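Local coordinates for protein Rab GDP-dissociation inhibitor (Saccharomyces cerevisiae, PDB 2BCG) that holds Rab GTPases such as SEC4 in their GDP-bound form by blocking nucleotide release, and extracts GDP-bound YPT7 from vacuolar membranes, at residues A[218-221]-A[222-226]; A[193-196]-A[197-201]; A[149-152]-A[153-157]. All coordinates share one frame; numbering follows the deposited sequence.

Going from the N terminus, the chain reaches contact 3 first, on helix 144-159, then contact 2 at the end of helix 189-199, and last contact 1 on helix 212-229. Each is a local contact within a single helix, so none closes a long loop, and the three follow in series without nesting or crossing. What joins them is packing in space: I195 and M199 of contact 2 meet M150 of contact 3, I219 of contact 1 touches F153 and I157, and R218 hydrogen-bonds to A200. The three helices pack together and line the pockets of two geranylgeranyl groups, contact 2 touching that of chain C and contacts 1 and 3 that of chain D.

Contact 1: A[218-221]-A[222-226]; sequences RILL and YCQSV. With GER (geran-8-yl geran), chain D.
S225 and L221, four residues apart on helix 212-229, share one carbonyl oxygen. From the CB of S225, which lies 3.2 Å from L221 O, the side chain turns with OG beside its own backbone N (chi1 -65°), and this torsion folds the hydroxyl back over the preceding turn. There OG donates to L221 O at 2.8 Å, while S225 N gives the same oxygen the regular helical bond; the two donors arrive from opposite faces of the carbonyl plane, the hydroxyl well above it. On its way OG also passes 3.7 Å from CD1 of L221. N94 N is a further hydrogen-bond partner of OG, so the buried hydroxyl links the helix to the loop that carries N94.

The helix is one wall of the geranylgeranyl pocket of this Rab GDI, and C223 is the residue through which this turn meets the lipid of chain D. Its CB comes 3.6 Å from lipid atom C3. SG points back along the helix toward I219, 4.4 Å from I219 CG2, and lies 3.9 Å from the same C3, so CB and sulfur both line the isoprenoid. The backbone bond from C223 N to I219 O is nearly straight, 169° at the hydrogen. Around the helix from C223, Y222 and I219 face helix 189-199, on M199 and I195 respectively. R218, one turn before Y222, sends NH1 to A200 O, and its guanidinium group makes a cation-pi contact with W202.

Contact 2: A[193-196]-A[197-201]; sequences EFIG and HAMAL. With GER (geran-8-yl geran), chain C.
A first torsion of 175° swings the F194 ring beside the carbonyl carbon and over toward A198, whereas M199 holds CG beside its backbone N (chi1 -62°) and runs straight on to SD, putting the sulfur next to that ring; the bend at chi3 then turns CE to the lipid. A198 CB sits over one ring face as a CH-pi contact, 4.1 Å from the centroid of the F194 ring and 27° off its normal. The sulfur approaches obliquely: M199 SD is 3.8 Å from F194 CE2, a Met-aromatic contact. Both then reach the geranylgeranyl group of chain C, F194 through CZ, 3.6 Å from lipid atom C19, and M199 through CE, 3.8 Å from C14. With an alanine in place of F194 the ring is gone, and lipid C19, the A198 methyl and M199 SD would probably be left without the surface they pack on.

The helix widens here into a pi-type turn. I195 O receives two backbone donors, M199 N from above its carbonyl plane and A200 N at 2.8 Å almost straight on, the latter spanning five residues. L201 then leaves helical geometry with positive phi. On the side of H197, E193 O accepts the backbone N and also lies near the imidazole plane, 3.2 Å from H197 CD2. ND1 and NE2 are hydrogen-bonded to D344 and D205, respectively. Carboxylates at both nitrogens would probably favour a protonated imidazole, while F194 and M199 meet the lipid through ring carbons and a thioether, an apolar contact suited to an isoprenoid.

Contact 3: A[149-152]-A[153-157]; sequences RMKK and FLEWI. With GER (geran-8-yl geran), chain D.
M150 and L154 lie one turn apart on an unbroken stretch of helix 144-159, where four successive i to i+4 hydrogen bonds run from F153 N, L154 N, E155 N and W156 N to the carbonyls of R149, M150, K151 and K152. The bond from L154 N to M150 O, 3.0 Å, lies in the carbonyl plane; the one from E155 N to K151 O is shorter, 2.8 Å.

With its first torsion anti (chi1 174°), the M150 side chain starts out from the helix, but a bend at chi2 (65°) tilts the thioether toward the next turn, and its terminal CE comes to rest 3.5 Å from L154 CD1. L154 CD1 is in turn 3.7 Å from C11 of the lipid of chain D, and M150 CG lies 3.6 Å from its C14, so the methionine and leucine form adjoining patches of the apolar wall of the geranylgeranyl pocket; L154 also touches the second lipid, and it belongs to the pockets of both. Farther along, I157 CG2 touches C4 at 3.7 Å. K151 and E155 also meet the lipid of chain D with their aliphatic parts: E155 CG is 3.7 Å from C9, and K151 CD runs beside C16. Their charged ends do not meet, K151 NZ staying 5.1 Å from E155 OE2, so any attraction between them would be a longer-range one.

F153 and W156 turn from the lipid. I157 CG1 covers one face of the F153 ring near its rim, and the W156 ring meets F216 edge-to-face. In the bundle, M150 and L154 pack against M199 of helix 189-199, I157 meets I219 and L220 of helix 212-229, and F153 is in contact with both of these helices and with helix 178-184.

Contact 1: A[218-221]-A[222-226]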
# COMPACT_ATOMS: atom_id res chain seq x y z
N ARG A 218 21.86 7.17 6.35
CA ARG A 218 20.77 7.86 5.63
C ARG A 218 21.25 8.48 4.31
O ARG A 218 20.57 8.39 3.30
CB ARG A 218 20.08 8.93 6.49
CG ARG A 218 19.21 8.46 7.67
CD ARG A 218 18.75 9.72 8.39
NE ARG A 218 17.75 9.52 9.43
CZ ARG A 218 16.61 10.20 9.53
NH1 ARG A 218 16.29 11.16 8.66
NH2 ARG A 218 15.78 9.93 10.53
N ILE A 219 22.43 9.12 4.33
CA ILE A 219 22.99 9.70 3.13
C ILE A 219 23.36 8.63 2.11
O ILE A 219 23.07 8.76 0.92
CB ILE A 219 24.23 10.58 3.48
CG1 ILE A 219 23.80 11.74 4.39
CG2 ILE A 219 24.93 11.06 2.20
CD1 ILE A 219 24.96 12.36 5.17
N LEU A 220 24.01 7.56 2.56
CA LEU A 220 24.23 6.41 1.69
C LEU A 220 22.93 5.85 1.09
O LEU A 220 22.87 5.61 -0.13
CB LEU A 220 24.99 5.32 2.43
CG LEU A 220 25.46 4.11 1.64
CD1 LEU A 220 26.43 4.45 0.50
CD2 LEU A 220 26.08 3.15 2.65
N LEU A 221 21.91 5.67 1.94
CA LEU A 221 20.56 5.21 1.50
C LEU A 221 20.00 6.14 0.42
O LEU A 221 19.48 5.67 -0.59
CB LEU A 221 19.58 5.11 2.67
CG LEU A 221 18.12 4.73 2.33
CD1 LEU A 221 18.02 3.38 1.61
CD2 LEU A 221 17.23 4.78 3.53
N TYR A 222 20.12 7.45 0.61
CA TYR A 222 19.63 8.39 -0.39
C TYR A 222 20.36 8.22 -1.72
O TYR A 222 19.73 8.15 -2.78
CB TYR A 222 19.81 9.84 0.11
CG TYR A 222 19.21 10.90 -0.79
CD1 TYR A 222 19.90 11.33 -1.94
CD2 TYR A 222 17.98 11.49 -0.47
CE1 TYR A 222 19.35 12.32 -2.78
CE2 TYR A 222 17.42 12.49 -1.30
CZ TYR A 222 18.12 12.89 -2.45
OH TYR A 222 17.55 13.84 -3.28
N CYS A 223 21.70 8.19 -1.67
CA CYS A 223 22.49 8.05 -2.88
C CYS A 223 22.23 6.72 -3.58
O CYS A 223 22.06 6.68 -4.80
CB CYS A 223 23.98 8.20 -2.59
SG CYS A 223 24.41 9.85 -1.97
N GLN A 224 22.17 5.63 -2.82
CA GLN A 224 21.82 4.33 -3.41
C GLN A 224 20.42 4.35 -4.04
O GLN A 224 20.19 3.77 -5.09
CB GLN A 224 21.90 3.22 -2.37
CG GLN A 224 23.30 2.94 -1.84
CD GLN A 224 23.27 2.01 -0.65
OE1 GLN A 224 22.26 1.93 0.07
NE2 GLN A 224 24.37 1.30 -0.43
N SER A 225 19.48 5.00 -3.37
CA SER A 225 18.11 5.07 -3.90
C SER A 225 17.99 5.88 -5.19
O SER A 225 17.30 5.46 -6.11
CB SER A 225 17.16 5.64 -2.84
OG SER A 225 17.07 4.77 -1.72
N VAL A 226 18.64 7.05 -5.26
CA VAL A 226 18.56 7.82 -6.50
C VAL A 226 19.31 7.06 -7.59
O VAL A 226 18.90 7.11 -8.75
CB VAL A 226 19.12 9.27 -6.40
CG1 VAL A 226 18.59 10.12 -7.57
CG2 VAL A 226 18.70 9.90 -5.13
C1 GER D . 26.72 5.56 -4.08
C2 GER D . 26.80 7.01 -4.61
C3 GER D . 27.29 8.11 -3.89
C4 GER D . 27.81 7.99 -2.45
C5 GER D . 27.29 9.49 -4.56
C6 GER D . 28.68 9.96 -5.00
C7 GER D . 28.60 11.08 -5.84
C8 GER D . 29.58 12.02 -6.16
C9 GER D . 31.01 11.91 -5.59
C10 GER D . 29.24 13.17 -7.13
C11 GER D . 29.04 14.53 -6.43
C12 GER D . 29.09 15.57 -7.37
C13 GER D . 28.98 16.94 -7.17
C14 GER D . 28.78 17.56 -5.79
C15 GER D . 29.07 17.87 -8.38
C16 GER D . 30.50 18.35 -8.59
C17 GER D . 30.54 19.39 -9.50
C18 GER D . 31.45 20.45 -9.51
C19 GER D . 32.55 20.53 -8.43
C20 GER D . 31.35 21.52 -10.61

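Contact 2: A[193-196]-A[197-201]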
# COMPACT_ATOMS: atom_id res chain seq x y z
N GLU A 193 23.18 22.17 5.77
CA GLU A 193 21.69 22.16 5.73
C GLU A 193 21.21 21.32 4.56
O GLU A 193 20.29 20.50 4.70
CB GLU A 193 21.10 23.58 5.65
CG GLU A 193 19.71 23.65 4.92
CD GLU A 193 19.05 25.03 4.94
OE1 GLU A 193 18.80 25.64 3.86
OE2 GLU A 193 18.77 25.49 6.05
N PHE A 194 21.83 21.51 3.41
CA PHE A 194 21.48 20.74 2.21
C PHE A 194 21.69 19.24 2.41
O PHE A 194 20.80 18.42 2.12
CB PHE A 194 22.25 21.21 0.98
CG PHE A 194 21.99 20.36 -0.22
CD1 PHE A 194 20.84 20.57 -1.01
CD2 PHE A 194 22.84 19.30 -0.53
CE1 PHE A 194 20.59 19.73 -2.11
CE2 PHE A 194 22.59 18.45 -1.61
CZ PHE A 194 21.46 18.68 -2.41
N ILE A 195 22.87 18.84 2.88
CA ILE A 195 23.12 17.42 3.09
C ILE A 195 22.18 16.86 4.15
O ILE A 195 21.55 15.81 3.91
CB ILE A 195 24.58 17.15 3.52
CG1 ILE A 195 25.51 17.53 2.37
CG2 ILE A 195 24.77 15.65 3.93
CD1 ILE A 195 26.98 17.67 2.83
N GLY A 196 22.09 17.54 5.28
CA GLY A 196 21.27 17.07 6.40
C GLY A 196 19.78 16.95 6.06
O GLY A 196 19.15 15.95 6.43
N HIS A 197 19.25 17.96 5.36
CA HIS A 197 17.78 18.07 5.15
C HIS A 197 17.33 17.51 3.82
O HIS A 197 16.26 16.91 3.75
CB HIS A 197 17.29 19.50 5.29
CG HIS A 197 17.46 20.04 6.66
ND1 HIS A 197 16.39 20.25 7.52
CD2 HIS A 197 18.57 20.36 7.37
CE1 HIS A 197 16.84 20.69 8.68
NE2 HIS A 197 18.17 20.76 8.61
N ALA A 198 18.13 17.70 2.76
CA ALA A 198 17.75 17.19 1.44
C ALA A 198 18.25 15.79 1.15
O ALA A 198 17.68 15.12 0.29
CB ALA A 198 18.19 18.13 0.33
N MET A 199 19.30 15.33 1.85
CA MET A 199 19.85 13.99 1.59
C MET A 199 19.62 13.03 2.75
O MET A 199 19.05 11.93 2.54
CB MET A 199 21.35 14.05 1.23
CG MET A 199 21.62 14.83 -0.04
SD MET A 199 23.37 14.86 -0.52
CE MET A 199 23.50 13.18 -1.16
N ALA A 200 20.01 13.45 3.95
CA ALA A 200 19.78 12.62 5.12
C ALA A 200 18.30 12.70 5.53
O ALA A 200 17.78 11.81 6.23
CB ALA A 200 20.71 13.00 6.27
N LEU A 201 17.62 13.76 5.06
CA LEU A 201 16.20 13.99 5.33
C LEU A 201 15.85 14.07 6.81
O LEU A 201 14.79 13.60 7.24
CB LEU A 201 15.32 12.96 4.61
CG LEU A 201 15.41 13.00 3.09
CD1 LEU A 201 15.02 11.68 2.41
CD2 LEU A 201 14.64 14.22 2.54
C1 GER C . 27.07 4.83 -8.41
C2 GER C . 26.44 6.00 -9.20
C3 GER C . 26.95 7.31 -9.16
C4 GER C . 28.20 7.65 -8.32
C5 GER C . 26.27 8.44 -9.97
C6 GER C . 24.90 8.86 -9.40
C7 GER C . 24.99 9.90 -8.47
C8 GER C . 24.39 9.95 -7.20
C9 GER C . 23.57 8.75 -6.72
C10 GER C . 24.58 11.16 -6.26
C11 GER C . 23.51 12.27 -6.29
C12 GER C . 24.11 13.46 -5.85
C13 GER C . 23.66 14.54 -5.06
C14 GER C . 22.24 14.59 -4.49
C15 GER C . 24.65 15.68 -4.78
C16 GER C . 24.02 17.08 -4.76
C17 GER C . 24.78 18.01 -5.47
C18 GER C . 24.66 19.40 -5.56
C19 GER C . 23.58 20.20 -4.82
C20 GER C . 25.65 20.17 -6.43

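Contact 3: A[149-152]-A[153-157]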
# COMPACT_ATOMS: atom_id res chain seq x y z
N ARG A 149 34.35 20.63 -2.31
CA ARG A 149 34.40 20.10 -0.95
C ARG A 149 33.27 19.07 -0.74
O ARG A 149 33.48 18.04 -0.10
CB ARG A 149 34.30 21.22 0.09
CG ARG A 149 35.57 22.09 0.22
CD ARG A 149 35.42 23.14 1.30
NE ARG A 149 34.59 24.28 0.90
CZ ARG A 149 35.05 25.38 0.31
NH1 ARG A 149 36.35 25.52 0.06
NH2 ARG A 149 34.21 26.37 -0.02
N MET A 150 32.09 19.37 -1.29
CA MET A 150 30.95 18.44 -1.30
C MET A 150 31.30 17.10 -1.94
O MET A 150 30.94 16.03 -1.42
CB MET A 150 29.80 19.09 -2.06
CG MET A 150 28.58 18.22 -2.28
SD MET A 150 27.83 17.84 -0.71
CE MET A 150 26.46 16.80 -1.25
N LYS A 151 31.98 17.16 -3.09
CA LYS A 151 32.41 15.97 -3.84
C LYS A 151 33.33 15.04 -3.05
O LYS A 151 33.14 13.81 -3.05
CB LYS A 151 33.08 16.42 -5.14
CG LYS A 151 33.46 15.29 -6.07
CD LYS A 151 33.42 15.78 -7.50
CE LYS A 151 34.10 14.82 -8.48
NZ LYS A 151 33.89 15.39 -9.85
N LYS A 152 34.33 15.61 -2.37
CA LYS A 152 35.22 14.81 -1.54
C LYS A 152 34.45 14.12 -0.43
O LYS A 152 34.71 12.96 -0.12
CB LYS A 152 36.35 15.65 -0.98
CG LYS A 152 37.23 16.21 -2.08
CD LYS A 152 38.35 17.05 -1.53
CE LYS A 152 39.52 17.01 -2.50
NZ LYS A 152 40.63 17.89 -2.07
N PHE A 153 33.49 14.84 0.15
CA PHE A 153 32.60 14.25 1.15
C PHE A 153 31.84 13.04 0.59
O PHE A 153 31.84 11.97 1.20
CB PHE A 153 31.61 15.31 1.65
CG PHE A 153 30.53 14.76 2.53
CD1 PHE A 153 30.80 14.40 3.84
CD2 PHE A 153 29.21 14.64 2.05
CE1 PHE A 153 29.80 13.90 4.67
CE2 PHE A 153 28.21 14.14 2.87
CZ PHE A 153 28.50 13.77 4.19
N LEU A 154 31.21 13.20 -0.56
CA LEU A 154 30.43 12.12 -1.14
C LEU A 154 31.31 10.97 -1.64
O LEU A 154 30.88 9.81 -1.63
CB LEU A 154 29.50 12.64 -2.26
CG LEU A 154 28.35 13.56 -1.82
CD1 LEU A 154 27.61 14.02 -3.06
CD2 LEU A 154 27.38 12.90 -0.84
N GLU A 155 32.54 11.28 -2.05
CA GLU A 155 33.51 10.24 -2.43
C GLU A 155 33.91 9.38 -1.23
O GLU A 155 34.16 8.18 -1.37
CB GLU A 155 34.75 10.87 -3.09
CG GLU A 155 34.53 11.32 -4.55
CD GLU A 155 35.68 12.17 -5.09
OE1 GLU A 155 36.46 12.73 -4.28
OE2 GLU A 155 35.79 12.30 -6.33
N TRP A 156 33.96 10.00 -0.06
CA TRP A 156 34.22 9.28 1.18
C TRP A 156 33.03 8.39 1.57
O TRP A 156 33.23 7.23 1.96
CB TRP A 156 34.59 10.27 2.29
CG TRP A 156 34.58 9.70 3.67
CD1 TRP A 156 35.55 8.92 4.25
CD2 TRP A 156 33.58 9.90 4.67
NE1 TRP A 156 35.20 8.61 5.54
CE2 TRP A 156 34.00 9.19 5.83
CE3 TRP A 156 32.36 10.59 4.71
CZ2 TRP A 156 33.24 9.16 7.00
CZ3 TRP A 156 31.60 10.56 5.87
CH2 TRP A 156 32.04 9.84 7.00
N ILE A 157 31.80 8.92 1.44
CA ILE A 157 30.57 8.13 1.61
C ILE A 157 30.62 6.85 0.76
O ILE A 157 30.32 5.76 1.25
CB ILE A 157 29.26 8.94 1.24
CG1 ILE A 157 29.05 10.17 2.14
CG2 ILE A 157 28.01 8.01 1.24
CD1 ILE A 157 28.41 9.91 3.49
C1 GER D . 26.72 5.56 -4.08
C2 GER D . 26.80 7.01 -4.61
C3 GER D . 27.29 8.11 -3.89
C4 GER D . 27.81 7.99 -2.45
C5 GER D . 27.29 9.49 -4.56
C6 GER D . 28.68 9.96 -5.00
C7 GER D . 28.60 11.08 -5.84
C8 GER D . 29.58 12.02 -6.16
C9 GER D . 31.01 11.91 -5.59
C10 GER D . 29.24 13.17 -7.13
C11 GER D . 29.04 14.53 -6.43
C12 GER D . 29.09 15.57 -7.37
C13 GER D . 28.98 16.94 -7.17
C14 GER D . 28.78 17.56 -5.79
C15 GER D . 29.07 17.87 -8.38
C16 GER D . 30.50 18.35 -8.59
C17 GER D . 30.54 19.39 -9.50
C18 GER D . 31.45 20.45 -9.51
C19 GER D . 32.55 20.53 -8.43
C20 GER D . 31.35 21.52 -10.61